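Local structure of B-agarase (Saccharophagus degradans, 4BQ2) at residues R521-I535 against W542-V556. The protein hydrolyses agarose as a family 50 glycoside hydrolase, acting as an exo-beta-agarase. Residues are numbered along the deposited sequence; the frame is centred on the assembly and turned at random.
Sequences RQAFSKLLKAKYKTI and WGLKLSSWAEFDLGV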
ATOM      1  N   ARG A 521      13.335 -26.745   5.840  1.00 23.50           N
ATOM      2  CA  ARG A 521      14.184 -27.538   4.907  1.00 24.01           C
ATOM      3  C   ARG A 521      14.038 -29.037   5.206  1.00 24.07           C
ATOM      4  O   ARG A 521      13.939 -29.859   4.276  1.00 21.36           O
ATOM      5  CB  ARG A 521      15.646 -27.092   4.950  1.00 24.01           C
ATOM      6  CG  ARG A 521      16.613 -27.842   3.995  1.00 23.00           C
ATOM      7  CD  ARG A 521      16.128 -27.858   2.560  1.00 23.62           C
ATOM      8  NE  ARG A 521      17.197 -28.093   1.561  1.00 24.61           N
ATOM      9  CZ  ARG A 521      17.756 -29.272   1.284  1.00 25.13           C
ATOM     10  NH1 ARG A 521      17.442 -30.353   1.972  1.00 25.04           N
ATOM     11  NH2 ARG A 521      18.675 -29.360   0.336  1.00 25.19           N
ATOM     12  N   GLN A 522      13.961 -29.389   6.488  1.00 23.13           N
ATOM     13  CA  GLN A 522      13.689 -30.788   6.858  1.00 23.77           C
ATOM     14  C   GLN A 522      12.347 -31.241   6.291  1.00 22.44           C
ATOM     15  O   GLN A 522      12.225 -32.365   5.757  1.00 21.80           O
ATOM     16  CB  GLN A 522      13.725 -30.993   8.374  1.00 24.67           C
ATOM     17  CG  GLN A 522      15.102 -30.736   8.987  1.00 27.58           C
ATOM     18  CD  GLN A 522      15.047 -30.399  10.463  1.00 32.31           C
ATOM     19  OE1 GLN A 522      14.079 -30.717  11.142  1.00 37.41           O
ATOM     20  NE2 GLN A 522      16.086 -29.752  10.970  1.00 33.14           N
ATOM     21  N   ALA A 523      11.331 -30.385   6.410  1.00 19.70           N
ATOM     22  CA  ALA A 523      10.023 -30.734   5.852  1.00 20.41           C
ATOM     23  C   ALA A 523      10.136 -30.911   4.331  1.00 19.89           C
ATOM     24  O   ALA A 523       9.582 -31.865   3.788  1.00 19.66           O
ATOM     25  CB  ALA A 523       8.997 -29.648   6.173  1.00 19.30           C
ATOM     26  N   PHE A 524      10.843 -30.004   3.651  1.00 18.70           N
ATOM     27  CA  PHE A 524      10.931 -30.074   2.171  1.00 20.19           C
ATOM     28  C   PHE A 524      11.660 -31.349   1.748  1.00 21.87           C
ATOM     29  O   PHE A 524      11.234 -32.028   0.808  1.00 24.63           O
ATOM     30  CB  PHE A 524      11.668 -28.882   1.542  1.00 19.54           C
ATOM     31  CG  PHE A 524      10.913 -27.589   1.562  1.00 19.10           C
ATOM     32  CD1 PHE A 524       9.600 -27.525   1.984  1.00 20.05           C
ATOM     33  CD2 PHE A 524      11.518 -26.410   1.079  1.00 18.55           C
ATOM     34  CE1 PHE A 524       8.911 -26.316   1.970  1.00 18.28           C
ATOM     35  CE2 PHE A 524      10.830 -25.201   1.051  1.00 19.71           C
ATOM     36  CZ  PHE A 524       9.518 -25.159   1.513  1.00 20.25           C
ATOM     37  N   SER A 525      12.742 -31.649   2.447  1.00 21.77           N
ATOM     38  CA  SER A 525      13.524 -32.880   2.227  1.00 25.65           C
ATOM     39  C   SER A 525      12.679 -34.153   2.365  1.00 25.00           C
ATOM     40  O   SER A 525      12.748 -35.045   1.506  1.00 22.82           O
ATOM     41  CB  SER A 525      14.701 -32.912   3.184  1.00 26.33           C
ATOM     42  OG  SER A 525      15.480 -34.070   2.964  1.00 29.55           O
ATOM     43  N   LYS A 526      11.825 -34.198   3.397  1.00 26.28           N
ATOM     44  CA  LYS A 526      10.898 -35.334   3.610  1.00 27.38           C
ATOM     45  C   LYS A 526       9.937 -35.544   2.442  1.00 28.18           C
ATOM     46  O   LYS A 526       9.683 -36.686   2.009  1.00 27.21           O
ATOM     47  CB  LYS A 526      10.067 -35.164   4.893  1.00 31.16           C
ATOM     48  CG  LYS A 526      10.825 -35.231   6.209  1.00 36.40           C
ATOM     49  CD  LYS A 526       9.843 -35.359   7.381  1.00 44.63           C
ATOM     50  CE  LYS A 526      10.481 -34.993   8.718  1.00 48.18           C
ATOM     51  NZ  LYS A 526      10.782 -33.534   8.845  1.00 54.37           N
ATOM     52  N   LEU A 527       9.366 -34.446   1.956  1.00 26.47           N
ATOM     53  CA  LEU A 527       8.424 -34.519   0.858  1.00 26.51           C
ATOM     54  C   LEU A 527       9.076 -35.031  -0.408  1.00 25.52           C
ATOM     55  O   LEU A 527       8.457 -35.774  -1.158  1.00 25.66           O
ATOM     56  CB  LEU A 527       7.774 -33.158   0.594  1.00 27.84           C
ATOM     57  CG  LEU A 527       6.766 -32.693   1.660  1.00 27.52           C
ATOM     58  CD1 LEU A 527       6.501 -31.204   1.475  1.00 26.18           C
ATOM     59  CD2 LEU A 527       5.460 -33.491   1.623  1.00 27.74           C
ATOM     60  N   LEU A 528      10.304 -34.597  -0.664  1.00 25.85           N
ATOM     61  CA  LEU A 528      11.017 -35.002  -1.890  1.00 26.81           C
ATOM     62  C   LEU A 528      11.517 -36.447  -1.793  1.00 27.79           C
ATOM     63  O   LEU A 528      11.543 -37.179  -2.799  1.00 27.75           O
ATOM     64  CB  LEU A 528      12.175 -34.058  -2.184  1.00 26.17           C
ATOM     65  CG  LEU A 528      11.811 -32.650  -2.665  1.00 25.24           C
ATOM     66  CD1 LEU A 528      13.019 -31.772  -2.438  1.00 26.46           C
ATOM     67  CD2 LEU A 528      11.423 -32.647  -4.136  1.00 25.29           C
ATOM     68  N   LYS A 529      11.900 -36.857  -0.585  1.00 27.33           N
ATOM     69  CA  LYS A 529      12.179 -38.276  -0.352  1.00 28.45           C
ATOM     70  C   LYS A 529      10.972 -39.165  -0.588  1.00 29.11           C
ATOM     71  O   LYS A 529      11.111 -40.241  -1.173  1.00 26.62           O
ATOM     72  CB  LYS A 529      12.782 -38.514   1.024  1.00 28.84           C
ATOM     73  CG  LYS A 529      14.248 -38.108   1.063  1.00 30.15           C
ATOM     74  CD  LYS A 529      14.721 -37.947   2.482  1.00 29.82           C
ATOM     75  CE  LYS A 529      16.069 -37.257   2.488  1.00 30.60           C
ATOM     76  NZ  LYS A 529      16.547 -37.063   3.880  1.00 30.41           N
ATOM     77  N   ALA A 530       9.794 -38.722  -0.144  1.00 27.45           N
ATOM     78  CA  ALA A 530       8.597 -39.513  -0.348  1.00 27.61           C
ATOM     79  C   ALA A 530       8.242 -39.540  -1.836  1.00 28.13           C
ATOM     80  O   ALA A 530       7.774 -40.560  -2.322  1.00 28.05           O
ATOM     81  CB  ALA A 530       7.426 -39.005   0.487  1.00 26.09           C
ATOM     82  N   LYS A 531       8.497 -38.442  -2.554  1.00 27.72           N
ATOM     83  CA  LYS A 531       8.144 -38.358  -3.978  1.00 28.80           C
ATOM     84  C   LYS A 531       9.047 -39.265  -4.829  1.00 29.18           C
ATOM     85  O   LYS A 531       8.549 -40.063  -5.610  1.00 29.79           O
ATOM     86  CB  LYS A 531       8.211 -36.901  -4.480  1.00 29.23           C
ATOM     87  CG  LYS A 531       7.951 -36.728  -5.968  1.00 32.64           C
ATOM     88  CD  LYS A 531       7.640 -35.291  -6.354  1.00 31.54           C
ATOM     89  CE  LYS A 531       7.447 -35.156  -7.863  1.00 32.80           C
ATOM     90  NZ  LYS A 531       7.322 -33.742  -8.348  1.00 30.97           N
ATOM     91  N   TYR A 532      10.359 -39.141  -4.649  1.00 29.55           N
ATOM     92  CA  TYR A 532      11.369 -39.710  -5.574  1.00 31.35           C
ATOM     93  C   TYR A 532      11.950 -41.031  -5.090  1.00 32.62           C
ATOM     94  O   TYR A 532      12.432 -41.823  -5.899  1.00 30.45           O
ATOM     95  CB  TYR A 532      12.522 -38.725  -5.807  1.00 30.71           C
ATOM     96  CG  TYR A 532      12.140 -37.572  -6.703  1.00 29.33           C
ATOM     97  CD1 TYR A 532      11.934 -37.762  -8.077  1.00 29.75           C
ATOM     98  CD2 TYR A 532      11.965 -36.289  -6.177  1.00 30.42           C
ATOM     99  CE1 TYR A 532      11.550 -36.713  -8.905  1.00 28.18           C
ATOM    100  CE2 TYR A 532      11.593 -35.232  -6.990  1.00 28.51           C
ATOM    101  CZ  TYR A 532      11.394 -35.447  -8.356  1.00 28.84           C
ATOM    102  OH  TYR A 532      11.018 -34.409  -9.153  1.00 25.70           O
ATOM    103  N   LYS A 533      11.906 -41.234  -3.767  1.00 33.58           N
ATOM    104  CA  LYS A 533      12.434 -42.425  -3.052  1.00 35.02           C
ATOM    105  C   LYS A 533      13.964 -42.467  -3.051  1.00 34.19           C
ATOM    106  O   LYS A 533      14.591 -42.460  -1.995  1.00 32.69           O
ATOM    107  CB  LYS A 533      11.828 -43.767  -3.534  1.00 34.72           C
ATOM    108  CG  LYS A 533      10.362 -43.755  -3.964  1.00 37.98           C
ATOM    109  CD  LYS A 533       9.374 -43.555  -2.821  1.00 35.53           C
ATOM    110  CE  LYS A 533       7.957 -43.493  -3.360  1.00 37.72           C
ATOM    111  NZ  LYS A 533       6.978 -43.373  -2.248  1.00 36.23           N
ATOM    112  N   THR A 534      14.558 -42.446  -4.243  1.00 33.50           N
ATOM    113  CA  THR A 534      15.992 -42.614  -4.383  1.00 30.02           C
ATOM    114  C   THR A 534      16.583 -41.313  -4.883  1.00 29.97           C
ATOM    115  O   THR A 534      15.932 -40.591  -5.659  1.00 28.26           O
ATOM    116  CB  THR A 534      16.330 -43.711  -5.430  1.00 30.41           C
ATOM    117  OG1 THR A 534      15.883 -43.281  -6.715  1.00 30.70           O
ATOM    118  CG2 THR A 534      15.643 -45.040  -5.102  1.00 29.59           C
ATOM    119  N   ILE A 535      17.818 -41.030  -4.471  1.00 29.28           N
ATOM    120  CA  ILE A 535      18.526 -39.866  -4.982  1.00 30.74           C
ATOM    121  C   ILE A 535      18.694 -39.979  -6.506  1.00 31.03           C
ATOM    122  O   ILE A 535      18.869 -38.967  -7.178  1.00 30.47           O
ATOM    123  CB  ILE A 535      19.888 -39.632  -4.266  1.00 30.81           C
ATOM    124  CG1 ILE A 535      20.459 -38.223  -4.527  1.00 30.72           C
ATOM    125  CG2 ILE A 535      20.917 -40.672  -4.678  1.00 34.99           C
ATOM    126  CD1 ILE A 535      19.600 -37.066  -4.022  1.00 27.90           C
ATOM    127  N   TRP A 542      16.172 -33.519 -11.758  1.00 27.95           N
ATOM    128  CA  TRP A 542      16.777 -32.194 -11.653  1.00 31.06           C
ATOM    129  C   TRP A 542      17.979 -32.017 -12.538  1.00 31.25           C
ATOM    130  O   TRP A 542      18.565 -30.930 -12.581  1.00 30.86           O
ATOM    131  CB  TRP A 542      17.162 -31.895 -10.202  1.00 28.53           C
ATOM    132  CG  TRP A 542      15.969 -31.689  -9.291  1.00 28.07           C
ATOM    133  CD1 TRP A 542      14.667 -31.996  -9.555  1.00 27.57           C
ATOM    134  CD2 TRP A 542      15.998 -31.167  -7.953  1.00 27.54           C
ATOM    135  NE1 TRP A 542      13.879 -31.671  -8.470  1.00 29.18           N
ATOM    136  CE2 TRP A 542      14.676 -31.157  -7.479  1.00 29.14           C
ATOM    137  CE3 TRP A 542      17.022 -30.694  -7.118  1.00 29.60           C
ATOM    138  CZ2 TRP A 542      14.340 -30.705  -6.185  1.00 29.22           C
ATOM    139  CZ3 TRP A 542      16.696 -30.247  -5.838  1.00 29.41           C
ATOM    140  CH2 TRP A 542      15.361 -30.252  -5.387  1.00 28.93           C
ATOM    141  N   GLY A 543      18.327 -33.085 -13.255  1.00 31.90           N
ATOM    142  CA  GLY A 543      19.523 -33.101 -14.097  1.00 33.15           C
ATOM    143  C   GLY A 543      20.799 -32.977 -13.277  1.00 31.86           C
ATOM    144  O   GLY A 543      21.754 -32.364 -13.721  1.00 33.67           O
ATOM    145  N   LEU A 544      20.823 -33.558 -12.078  1.00 31.37           N
ATOM    146  CA  LEU A 544      21.983 -33.421 -11.183  1.00 29.10           C
ATOM    147  C   LEU A 544      22.730 -34.748 -10.983  1.00 28.95           C
ATOM    148  O   LEU A 544      22.309 -35.786 -11.495  1.00 29.47           O
ATOM    149  CB  LEU A 544      21.533 -32.868  -9.817  1.00 28.94           C
ATOM    150  CG  LEU A 544      20.982 -31.445  -9.671  1.00 28.13           C
ATOM    151  CD1 LEU A 544      20.567 -31.182  -8.231  1.00 28.40           C
ATOM    152  CD2 LEU A 544      21.998 -30.404 -10.113  1.00 26.30           C
ATOM    153  N   LYS A 545      23.811 -34.713 -10.208  1.00 30.81           N
ATOM    154  CA  LYS A 545      24.629 -35.902  -9.954  1.00 30.40           C
ATOM    155  C   LYS A 545      25.001 -35.996  -8.486  1.00 30.86           C
ATOM    156  O   LYS A 545      26.152 -36.292  -8.141  1.00 32.86           O
ATOM    157  CB  LYS A 545      25.911 -35.861 -10.787  1.00 34.32           C
ATOM    158  CG  LYS A 545      25.713 -35.864 -12.292  1.00 37.67           C
ATOM    159  CD  LYS A 545      27.062 -35.730 -12.984  1.00 44.52           C
ATOM    160  CE  LYS A 545      27.854 -34.551 -12.418  1.00 49.71           C
ATOM    161  NZ  LYS A 545      29.313 -34.842 -12.269  1.00 52.81           N
ATOM    162  N   LEU A 546      24.039 -35.732  -7.607  1.00 27.99           N
ATOM    163  CA  LEU A 546      24.307 -35.805  -6.178  1.00 27.64           C
ATOM    164  C   LEU A 546      24.667 -37.247  -5.805  1.00 26.58           C
ATOM    165  O   LEU A 546      24.127 -38.181  -6.373  1.00 27.51           O
ATOM    166  CB  LEU A 546      23.077 -35.364  -5.392  1.00 28.42           C
ATOM    167  CG  LEU A 546      22.798 -33.870  -5.566  1.00 28.42           C
ATOM    168  CD1 LEU A 546      21.300 -33.607  -5.382  1.00 27.79           C
ATOM    169  CD2 LEU A 546      23.685 -33.110  -4.581  1.00 27.38           C
ATOM    170  N   SER A 547      25.559 -37.412  -4.847  1.00 28.29           N
ATOM    171  CA  SER A 547      26.060 -38.745  -4.528  1.00 28.74           C
ATOM    172  C   SER A 547      25.115 -39.442  -3.539  1.00 29.61           C
ATOM    173  O   SER A 547      25.136 -40.687  -3.416  1.00 25.55           O
ATOM    174  CB  SER A 547      27.459 -38.637  -3.949  1.00 30.72           C
ATOM    175  OG  SER A 547      27.392 -37.922  -2.735  1.00 36.44           O
ATOM    176  N   SER A 548      24.279 -38.644  -2.850  1.00 25.86           N
ATOM    177  CA  SER A 548      23.382 -39.185  -1.802  1.00 28.04           C
ATOM    178  C   SER A 548      22.300 -38.209  -1.345  1.00 28.71           C
ATOM    179  O   SER A 548      22.365 -36.998  -1.625  1.00 28.17           O
ATOM    180  CB  SER A 548      24.194 -39.639  -0.564  1.00 26.17           C
ATOM    181  OG  SER A 548      24.744 -38.544   0.148  1.00 24.72           O
ATOM    182  N   TRP A 549      21.306 -38.746  -0.637  1.00 29.79           N
ATOM    183  CA  TRP A 549      20.387 -37.909   0.155  1.00 31.53           C
ATOM    184  C   TRP A 549      21.122 -37.053   1.178  1.00 32.71           C
ATOM    185  O   TRP A 549      20.678 -35.952   1.495  1.00 33.48           O
ATOM    186  CB  TRP A 549      19.326 -38.748   0.857  1.00 27.72           C
ATOM    187  CG  TRP A 549      18.269 -39.176  -0.072  1.00 28.60           C
ATOM    188  CD1 TRP A 549      17.985 -40.447  -0.436  1.00 27.51           C
ATOM    189  CD2 TRP A 549      17.355 -38.333  -0.781  1.00 28.51           C
ATOM    190  NE1 TRP A 549      16.950 -40.465  -1.338  1.00 29.73           N
ATOM    191  CE2 TRP A 549      16.538 -39.178  -1.568  1.00 29.19           C
ATOM    192  CE3 TRP A 549      17.155 -36.945  -0.845  1.00 28.74           C
ATOM    193  CZ2 TRP A 549      15.518 -38.686  -2.398  1.00 29.70           C
ATOM    194  CZ3 TRP A 549      16.136 -36.458  -1.657  1.00 28.50           C
ATOM    195  CH2 TRP A 549      15.337 -37.334  -2.439  1.00 30.99           C
ATOM    196  N   ALA A 550      22.240 -37.565   1.696  1.00 34.68           N
ATOM    197  CA  ALA A 550      23.036 -36.825   2.659  1.00 33.39           C
ATOM    198  C   ALA A 550      23.711 -35.607   2.021  1.00 35.48           C
ATOM    199  O   ALA A 550      23.758 -34.531   2.637  1.00 34.50           O
ATOM    200  CB  ALA A 550      24.046 -37.735   3.339  1.00 36.57           C
ATOM    201  N   GLU A 551      24.203 -35.755   0.787  1.00 31.79           N
ATOM    202  CA  GLU A 551      24.713 -34.595   0.037  1.00 31.91           C
ATOM    203  C   GLU A 551      23.578 -33.633  -0.337  1.00 29.70           C
ATOM    204  O   GLU A 551      23.726 -32.408  -0.286  1.00 27.40           O
ATOM    205  CB  GLU A 551      25.477 -35.008  -1.226  1.00 29.87           C
ATOM    206  CG  GLU A 551      26.256 -33.853  -1.852  1.00 33.78           C
ATOM    207  CD  GLU A 551      27.190 -34.269  -2.997  1.00 37.04           C
ATOM    208  OE1 GLU A 551      26.907 -35.256  -3.722  1.00 37.39           O
ATOM    209  OE2 GLU A 551      28.220 -33.588  -3.167  1.00 39.31           O
ATOM    210  N   PHE A 552      22.439 -34.191  -0.736  1.00 31.73           N
ATOM    211  CA  PHE A 552      21.272 -33.368  -1.013  1.00 29.51           C
ATOM    212  C   PHE A 552      20.943 -32.502   0.220  1.00 29.23           C
ATOM    213  O   PHE A 552      20.657 -31.295   0.094  1.00 28.47           O
ATOM    214  CB  PHE A 552      20.070 -34.242  -1.360  1.00 30.34           C
ATOM    215  CG  PHE A 552      18.796 -33.467  -1.454  1.00 30.35           C
ATOM    216  CD1 PHE A 552      18.471 -32.796  -2.625  1.00 29.79           C
ATOM    217  CD2 PHE A 552      17.957 -33.357  -0.351  1.00 31.87           C
ATOM    218  CE1 PHE A 552      17.303 -32.063  -2.716  1.00 31.62           C
ATOM    219  CE2 PHE A 552      16.785 -32.613  -0.432  1.00 32.78           C
ATOM    220  CZ  PHE A 552      16.458 -31.974  -1.619  1.00 31.65           C
ATOM    221  N   ASP A 553      21.005 -33.119   1.398  1.00 28.03           N
ATOM    222  CA  ASP A 553      20.681 -32.435   2.666  1.00 30.31           C
ATOM    223  C   ASP A 553      21.718 -31.446   3.174  1.00 31.85           C
ATOM    224  O   ASP A 553      21.550 -30.874   4.266  1.00 30.04           O
ATOM    225  CB  ASP A 553      20.311 -33.438   3.755  1.00 30.33           C
ATOM    226  CG  ASP A 553      18.911 -34.026   3.548  1.00 30.57           C
ATOM    227  OD1 ASP A 553      18.053 -33.370   2.892  1.00 26.72           O
ATOM    228  OD2 ASP A 553      18.669 -35.150   4.037  1.00 32.11           O
ATOM    229  N   LEU A 554      22.778 -31.232   2.389  1.00 30.30           N
ATOM    230  CA  LEU A 554      23.733 -30.144   2.659  1.00 32.36           C
ATOM    231  C   LEU A 554      23.277 -28.826   2.052  1.00 30.71           C
ATOM    232  O   LEU A 554      23.850 -27.782   2.338  1.00 31.42           O
ATOM    233  CB  LEU A 554      25.125 -30.461   2.087  1.00 31.50           C
ATOM    234  CG  LEU A 554      25.849 -31.721   2.555  1.00 34.26           C
ATOM    235  CD1 LEU A 554      27.050 -31.954   1.639  1.00 34.60           C
ATOM    236  CD2 LEU A 554      26.261 -31.622   4.016  1.00 31.06           C
ATOM    237  N   GLY A 555      22.259 -28.876   1.197  1.00 30.64           N
ATOM    238  CA  GLY A 555      21.857 -27.708   0.444  1.00 27.72           C
ATOM    239  C   GLY A 555      22.283 -27.845  -1.002  1.00 29.43           C
ATOM    240  O   GLY A 555      23.407 -28.233  -1.296  1.00 28.43           O
ATOM    241  N   VAL A 556      21.371 -27.517  -1.904  1.00 29.14           N
ATOM    242  CA  VAL A 556      21.582 -27.652  -3.346  1.00 27.82           C
ATOM    243  C   VAL A 556      21.186 -26.332  -3.996  1.00 30.32           C
ATOM    244  O   VAL A 556      20.072 -25.825  -3.749  1.00 28.05           O
ATOM    245  CB  VAL A 556      20.666 -28.747  -3.932  1.00 26.16           C
ATOM    246  CG1 VAL A 556      20.680 -28.719  -5.465  1.00 25.43           C
ATOM    247  CG2 VAL A 556      21.034 -30.113  -3.371  1.00 25.68           C
TER
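Trp549 lies between Lys529 and Ile535, one on each face of its indole. Its CB starts against Lys529 CE, 3.9 Å away, and CG lies as close to the same carbon. With chi1 at -77°, CG is anti to the carbonyl carbon, and the ring runs past the lysine chain in the opposite direction. CD2, CE2 and the whole six-membered ring lie under Lys529 CG, which stands 3.4 Å from that ring's centroid in a CH-pi contact. Ile535 CD1 sits over the opposite face, toward the rim, 4.1 Å from the same centroid. At the far end CH2 approaches Leu528 O. On the five-membered ring, NE1 donates to Lys533 O (3.2 Å, 142° at the hydrogen) from above the carbonyl plane, holding the indole to the turn after the helix. Extended Lys529 brings NZ into a salt bridge with Asp553 OD2 (2.9 Å), on its syn lone pair; OD1 takes a 2.7 Å bond from Ser525 OG and a weaker salt bridge from Arg521 NH1. Phe552 fits as a knob among Arg521, Ser525, Leu528 and Ile535, and Arg521 NH2 donates to the backbone O of Phe552. Helix 549-552 packs on helix 519-532 at the protein's periphery, with Leu538 of helix 535-542 touching Trp549 and Leu511 of helix 505-511 touching Phe552.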